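Local coordinates for saframycin Mx1 synthetase B (Legionella pneumophila subsp. pneumophila, PDB 3KXW), which belongs to the ANL clan of AMP-binding enzymes, with a large N-terminal region followed by a smaller C-terminal one, at residues 46-49 with 50-53; 553-556 with 557-560. All coordinates share one frame; numbering follows the deposited sequence.

Contact 1 (46-49 with 50-53); sequences LDQH and AKAI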
ATOM      1  N   LEU A  46      23.096  -6.900   7.168  1.00 14.92           N
ATOM      2  CA  LEU A  46      21.707  -7.178   7.494  1.00 15.52           C
ATOM      3  C   LEU A  46      21.592  -8.369   8.460  1.00 14.19           C
ATOM      4  O   LEU A  46      20.910  -8.308   9.484  1.00 14.83           O
ATOM      5  CB  LEU A  46      20.938  -7.439   6.196  1.00 18.49           C
ATOM      6  CG  LEU A  46      19.459  -7.780   6.291  1.00 19.59           C
ATOM      7  CD1 LEU A  46      18.689  -6.670   6.996  1.00 21.34           C
ATOM      8  CD2 LEU A  46      18.868  -8.089   4.898  1.00 22.56           C
ATOM      9  N   ASP A  47      22.262  -9.462   8.129  1.00 13.55           N
ATOM     10  CA  ASP A  47      22.304 -10.636   9.006  1.00 14.28           C
ATOM     11  C   ASP A  47      22.882 -10.302  10.409  1.00 13.70           C
ATOM     12  O   ASP A  47      22.326 -10.724  11.445  1.00 13.85           O
ATOM     13  CB  ASP A  47      23.145 -11.712   8.307  1.00 14.48           C
ATOM     14  CG  ASP A  47      23.274 -12.994   9.102  1.00 16.89           C
ATOM     15  OD1 ASP A  47      22.250 -13.591   9.468  1.00 16.47           O
ATOM     16  OD2 ASP A  47      24.426 -13.418   9.311  1.00 17.33           O
ATOM     17  N   GLN A  48      23.980  -9.552  10.463  1.00 15.05           N
ATOM     18  CA  GLN A  48      24.560  -9.204  11.768  1.00 14.99           C
ATOM     19  C   GLN A  48      23.616  -8.320  12.612  1.00 15.00           C
ATOM     20  O   GLN A  48      23.434  -8.568  13.811  1.00 15.23           O
ATOM     21  CB  GLN A  48      25.959  -8.555  11.644  1.00 15.49           C
ATOM     22  CG  GLN A  48      27.093  -9.534  11.237  1.00 14.47           C
ATOM     23  CD  GLN A  48      27.156 -10.775  12.116  1.00 16.90           C
ATOM     24  OE1 GLN A  48      26.948 -11.893  11.645  1.00 19.77           O
ATOM     25  NE2 GLN A  48      27.472 -10.590  13.386  1.00 15.93           N
ATOM     26  N   HIS A  49      23.027  -7.291  11.998  1.00 17.33           N
ATOM     27  CA  HIS A  49      22.046  -6.457  12.709  1.00 15.17           C
ATOM     28  C   HIS A  49      20.846  -7.259  13.205  1.00 14.40           C
ATOM     29  O   HIS A  49      20.440  -7.129  14.351  1.00 13.75           O
ATOM     30  CB  HIS A  49      21.582  -5.265  11.851  1.00 17.62           C
ATOM     31  CG  HIS A  49      22.585  -4.157  11.792  1.00 18.80           C
ATOM     32  ND1 HIS A  49      22.791  -3.289  12.842  1.00 23.32           N
ATOM     33  CD2 HIS A  49      23.459  -3.792  10.826  1.00 21.34           C
ATOM     34  CE1 HIS A  49      23.743  -2.429  12.523  1.00 26.29           C
ATOM     35  NE2 HIS A  49      24.173  -2.716  11.308  1.00 24.93           N
ATOM     36  N   ALA A  50      20.292  -8.106  12.338  1.00 15.26           N
ATOM     37  CA  ALA A  50      19.177  -8.974  12.713  1.00 14.57           C
ATOM     38  C   ALA A  50      19.505  -9.864  13.905  1.00 15.24           C
ATOM     39  O   ALA A  50      18.693 -10.016  14.837  1.00 14.05           O
ATOM     40  CB  ALA A  50      18.703  -9.808  11.504  1.00 13.91           C
ATOM     41  N   LYS A  51      20.697 -10.459  13.890  1.00 14.77           N
ATOM     42  CA  LYS A  51      21.140 -11.278  15.021  1.00 16.07           C
ATOM     43  C   LYS A  51      21.278 -10.474  16.304  1.00 15.81           C
ATOM     44  O   LYS A  51      20.841 -10.930  17.370  1.00 15.26           O
ATOM     45  CB  LYS A  51      22.464 -11.984  14.697  1.00 16.46           C
ATOM     46  CG  LYS A  51      22.305 -13.062  13.633  1.00 16.54           C
ATOM     47  CD  LYS A  51      23.637 -13.436  12.984  1.00 16.96           C
ATOM     48  CE  LYS A  51      23.602 -14.866  12.477  1.00 19.68           C
ATOM     49  NZ  LYS A  51      24.676 -15.114  11.492  1.00 18.41           N
ATOM     50  N   ALA A  52      21.879  -9.288  16.203  1.00 14.69           N
ATOM     51  CA  ALA A  52      22.039  -8.408  17.363  1.00 16.45           C
ATOM     52  C   ALA A  52      20.685  -8.029  17.967  1.00 16.64           C
ATOM     53  O   ALA A  52      20.505  -8.019  19.190  1.00 14.59           O
ATOM     54  CB  ALA A  52      22.825  -7.152  16.972  1.00 15.83           C
ATOM     55  N   ILE A  53      19.730  -7.703  17.103  1.00 15.25           N
ATOM     56  CA  ILE A  53      18.411  -7.308  17.574  1.00 14.93           C
ATOM     57  C   ILE A  53      17.681  -8.496  18.167  1.00 14.61           C
ATOM     58  O   ILE A  53      17.057  -8.384  19.232  1.00 15.69           O
ATOM     59  CB  ILE A  53      17.588  -6.664  16.433  1.00 13.08           C
ATOM     60  CG1 ILE A  53      18.212  -5.319  16.072  1.00 13.53           C
ATOM     61  CG2 ILE A  53      16.096  -6.552  16.819  1.00 12.99           C
ATOM     62  CD1 ILE A  53      17.826  -4.795  14.677  1.00 14.34           C
TER
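Lys51 reaches back one turn of helix 43-59 to Asp47 and closes a salt bridge there. The lysine CG stands beside its own backbone N (chi1 -69°), and the chain runs extended from that point. On the way it passes over the backbone of the preceding turn, with Lys51 CG 3.2 Å from Asp47 O. That same oxygen accepts the helical bond from Lys51 N at 2.9 Å, so one carbonyl meets both the backbone and the aliphatic stem of the lysine. At the far end Lys51 NZ donates to Asp47 OD2 over 2.8 Å. It arrives on the syn side of that oxygen, 23° out of the carboxylate plane. Asp47 OD1 is hydrogen-bonded to Tyr87 OH of helix 76-87.

His49 takes part through its backbone. Its carbonyl accepts from Ile53 N (2.9 Å), and Ile53 CG1 lies 3.3 Å from His49 O. The His49 side chain packs on Met41 of strand 37-42. Ala50 N donates to Leu46 O, and the Ala50 methyl group lies 3.3 Å from Leu46 O. Ala50 also packs on Leu83 and Tyr87.

Asp47 is a buried residue. Two different partners, Lys51 at OD2 and Tyr87 at OD1, probably hold the carboxylate in one rotation, and the positive charge of Lys51 probably favours its ionised form.

Contact 2 (553-556 with 557-560); sequences SGKI and RRNF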
ATOM      1  N   SER A 553     -22.662  21.205  12.806  1.00 34.58           N
ATOM      2  CA  SER A 553     -22.721  19.809  12.379  1.00 32.53           C
ATOM      3  C   SER A 553     -21.901  19.541  11.124  1.00 31.08           C
ATOM      4  O   SER A 553     -22.239  20.013  10.041  1.00 29.85           O
ATOM      5  CB  SER A 553     -24.173  19.384  12.128  1.00 35.03           C
ATOM      6  OG  SER A 553     -24.246  18.027  11.701  1.00 33.85           O
ATOM      7  N   GLY A 554     -20.832  18.766  11.263  1.00 30.28           N
ATOM      8  CA  GLY A 554     -20.078  18.332  10.097  1.00 29.36           C
ATOM      9  C   GLY A 554     -20.968  17.695   9.033  1.00 27.15           C
ATOM     10  O   GLY A 554     -20.812  17.958   7.842  1.00 25.08           O
ATOM     11  N   LYS A 555     -21.910  16.854   9.457  1.00 27.75           N
ATOM     12  CA  LYS A 555     -22.789  16.172   8.505  1.00 27.25           C
ATOM     13  C   LYS A 555     -23.624  17.143   7.667  1.00 27.85           C
ATOM     14  O   LYS A 555     -23.707  17.007   6.457  1.00 25.44           O
ATOM     15  CB  LYS A 555     -23.699  15.158   9.221  1.00 30.57           C
ATOM     16  CG  LYS A 555     -22.942  14.132  10.061  1.00 32.10           C
ATOM     17  CD  LYS A 555     -23.892  13.254  10.879  1.00 36.56           C
ATOM     18  CE  LYS A 555     -23.141  12.447  11.954  1.00 37.79           C
ATOM     19  NZ  LYS A 555     -22.661  13.294  13.103  1.00 36.75           N
ATOM     20  N   ILE A 556     -24.245  18.124   8.316  1.00 30.66           N
ATOM     21  CA  ILE A 556     -25.022  19.135   7.609  1.00 27.27           C
ATOM     22  C   ILE A 556     -24.145  19.920   6.626  1.00 28.62           C
ATOM     23  O   ILE A 556     -24.515  20.154   5.460  1.00 26.59           O
ATOM     24  CB  ILE A 556     -25.686  20.117   8.615  1.00 31.94           C
ATOM     25  CG1 ILE A 556     -26.607  19.354   9.578  1.00 32.28           C
ATOM     26  CG2 ILE A 556     -26.444  21.212   7.881  1.00 32.31           C
ATOM     27  CD1 ILE A 556     -27.687  18.553   8.879  1.00 35.55           C
ATOM     28  N   ARG A 557     -22.970  20.319   7.093  1.00 28.48           N
ATOM     29  CA  ARG A 557     -22.036  21.071   6.261  1.00 27.87           C
ATOM     30  C   ARG A 557     -21.635  20.239   5.044  1.00 25.02           C
ATOM     31  O   ARG A 557     -21.588  20.726   3.915  1.00 24.55           O
ATOM     32  CB  ARG A 557     -20.800  21.429   7.095  1.00 29.05           C
ATOM     33  CG  ARG A 557     -19.904  22.500   6.495  1.00 30.44           C
ATOM     34  CD  ARG A 557     -18.732  22.822   7.413  1.00 26.54           C
ATOM     35  NE  ARG A 557     -19.163  23.514   8.619  1.00 31.68           N
ATOM     36  CZ  ARG A 557     -19.078  23.006   9.845  1.00 33.26           C
ATOM     37  NH1 ARG A 557     -18.559  21.797  10.034  1.00 31.30           N
ATOM     38  NH2 ARG A 557     -19.501  23.711  10.885  1.00 34.66           N
ATOM     39  N   ARG A 558     -21.325  18.978   5.308  1.00 25.40           N
ATOM     40  CA  ARG A 558     -20.876  18.027   4.298  1.00 26.94           C
ATOM     41  C   ARG A 558     -21.970  17.776   3.265  1.00 25.66           C
ATOM     42  O   ARG A 558     -21.709  17.729   2.057  1.00 24.47           O
ATOM     43  CB  ARG A 558     -20.541  16.724   5.026  1.00 28.09           C
ATOM     44  CG  ARG A 558     -19.813  15.699   4.260  1.00 27.25           C
ATOM     45  CD  ARG A 558     -19.347  14.584   5.204  1.00 24.72           C
ATOM     46  NE  ARG A 558     -18.725  15.095   6.424  1.00 24.35           N
ATOM     47  CZ  ARG A 558     -19.080  14.724   7.650  1.00 26.87           C
ATOM     48  NH1 ARG A 558     -20.037  13.830   7.817  1.00 28.22           N
ATOM     49  NH2 ARG A 558     -18.456  15.217   8.711  1.00 25.75           N
ATOM     50  N   ASN A 559     -23.203  17.620   3.736  1.00 23.43           N
ATOM     51  CA  ASN A 559     -24.329  17.415   2.821  1.00 27.91           C
ATOM     52  C   ASN A 559     -24.602  18.618   1.930  1.00 27.55           C
ATOM     53  O   ASN A 559     -24.966  18.468   0.771  1.00 28.83           O
ATOM     54  CB  ASN A 559     -25.592  17.025   3.587  1.00 27.74           C
ATOM     55  CG  ASN A 559     -25.480  15.654   4.214  1.00 30.64           C
ATOM     56  OD1 ASN A 559     -24.658  14.839   3.792  1.00 29.23           O
ATOM     57  ND2 ASN A 559     -26.292  15.396   5.244  1.00 28.08           N
ATOM     58  N   PHE A 560     -24.409  19.811   2.479  1.00 29.06           N
ATOM     59  CA  PHE A 560     -24.569  21.037   1.697  1.00 28.86           C
ATOM     60  C   PHE A 560     -23.569  21.072   0.546  1.00 30.33           C
ATOM     61  O   PHE A 560     -23.939  21.346  -0.597  1.00 30.49           O
ATOM     62  CB  PHE A 560     -24.407  22.278   2.585  1.00 30.04           C
ATOM     63  CG  PHE A 560     -24.295  23.564   1.808  1.00 32.85           C
ATOM     64  CD1 PHE A 560     -25.406  24.372   1.611  1.00 36.82           C
ATOM     65  CD2 PHE A 560     -23.082  23.958   1.264  1.00 33.51           C
ATOM     66  CE1 PHE A 560     -25.308  25.560   0.888  1.00 37.68           C
ATOM     67  CE2 PHE A 560     -22.980  25.135   0.531  1.00 36.59           C
ATOM     68  CZ  PHE A 560     -24.096  25.935   0.345  1.00 37.90           C
TER
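Ser553 O accepts from Arg557 N (3.1 Å), the first of four successive i to i+4 backbone bonds that end with Phe560 N to Ile556 O and open helix 554-567. Ser553 is the N-cap. Its OG takes a weak capping bond from Ile556 N at 3.4 Å.

Both arginines fold back toward this first turn. In Arg558, CG lies opposite the backbone N (chi1 -168°) and the chain bends at chi3 (-46°). This lays the guanidinium face over the Gly554 peptide. Gly554 O sits 3.6 Å above its plane, over the centre, and Gly554 C is 3.5 Å from Arg558 NH2. Gly554 carries no side chain, and the group can come this close. Lys555 runs alongside Arg558, pointing the same way, with Lys555 CG 3.7 Å from Arg558 NH1. Arg557 also bends at chi3 and swings its guanidinium toward the helix start. Its NH1 lies 3.8 Å from Gly554 CA, and Ser553 O stands above one face, toward the rim. Asn559 CG rests 3.2 Å from Lys555 O.

Arg558 NE forms a salt bridge with Glu474 of helix 469-479, and its side chain packs on Phe492 of strand 486-496. Arg557 touches Lys488 of that strand and also the loop residues Met548 and Thr551.

How the contacts relate
Contact 1 comes first along the chain and is complete long before contact 2 begins. They share no helix or sheet. Contact 1 lies in helix 43-59, within the AMP-binding enzyme region. Contact 2 lies at the start of helix 554-567, in the C-terminal part of the chain. Their centres are 52 Å apart, their nearest atoms about 42 Å, and they sit on opposite sides of the chain's centre. Contact 1 is largely buried, with helix 76-87, helix 13-23, strand 37-42 and loops around its helix. Contact 2 is at the surface, where Arg558 links the helix to helix 469-479 by a salt bridge, and both arginines touch strand 486-496. Each thus belongs to the local packing of a different part of the protein.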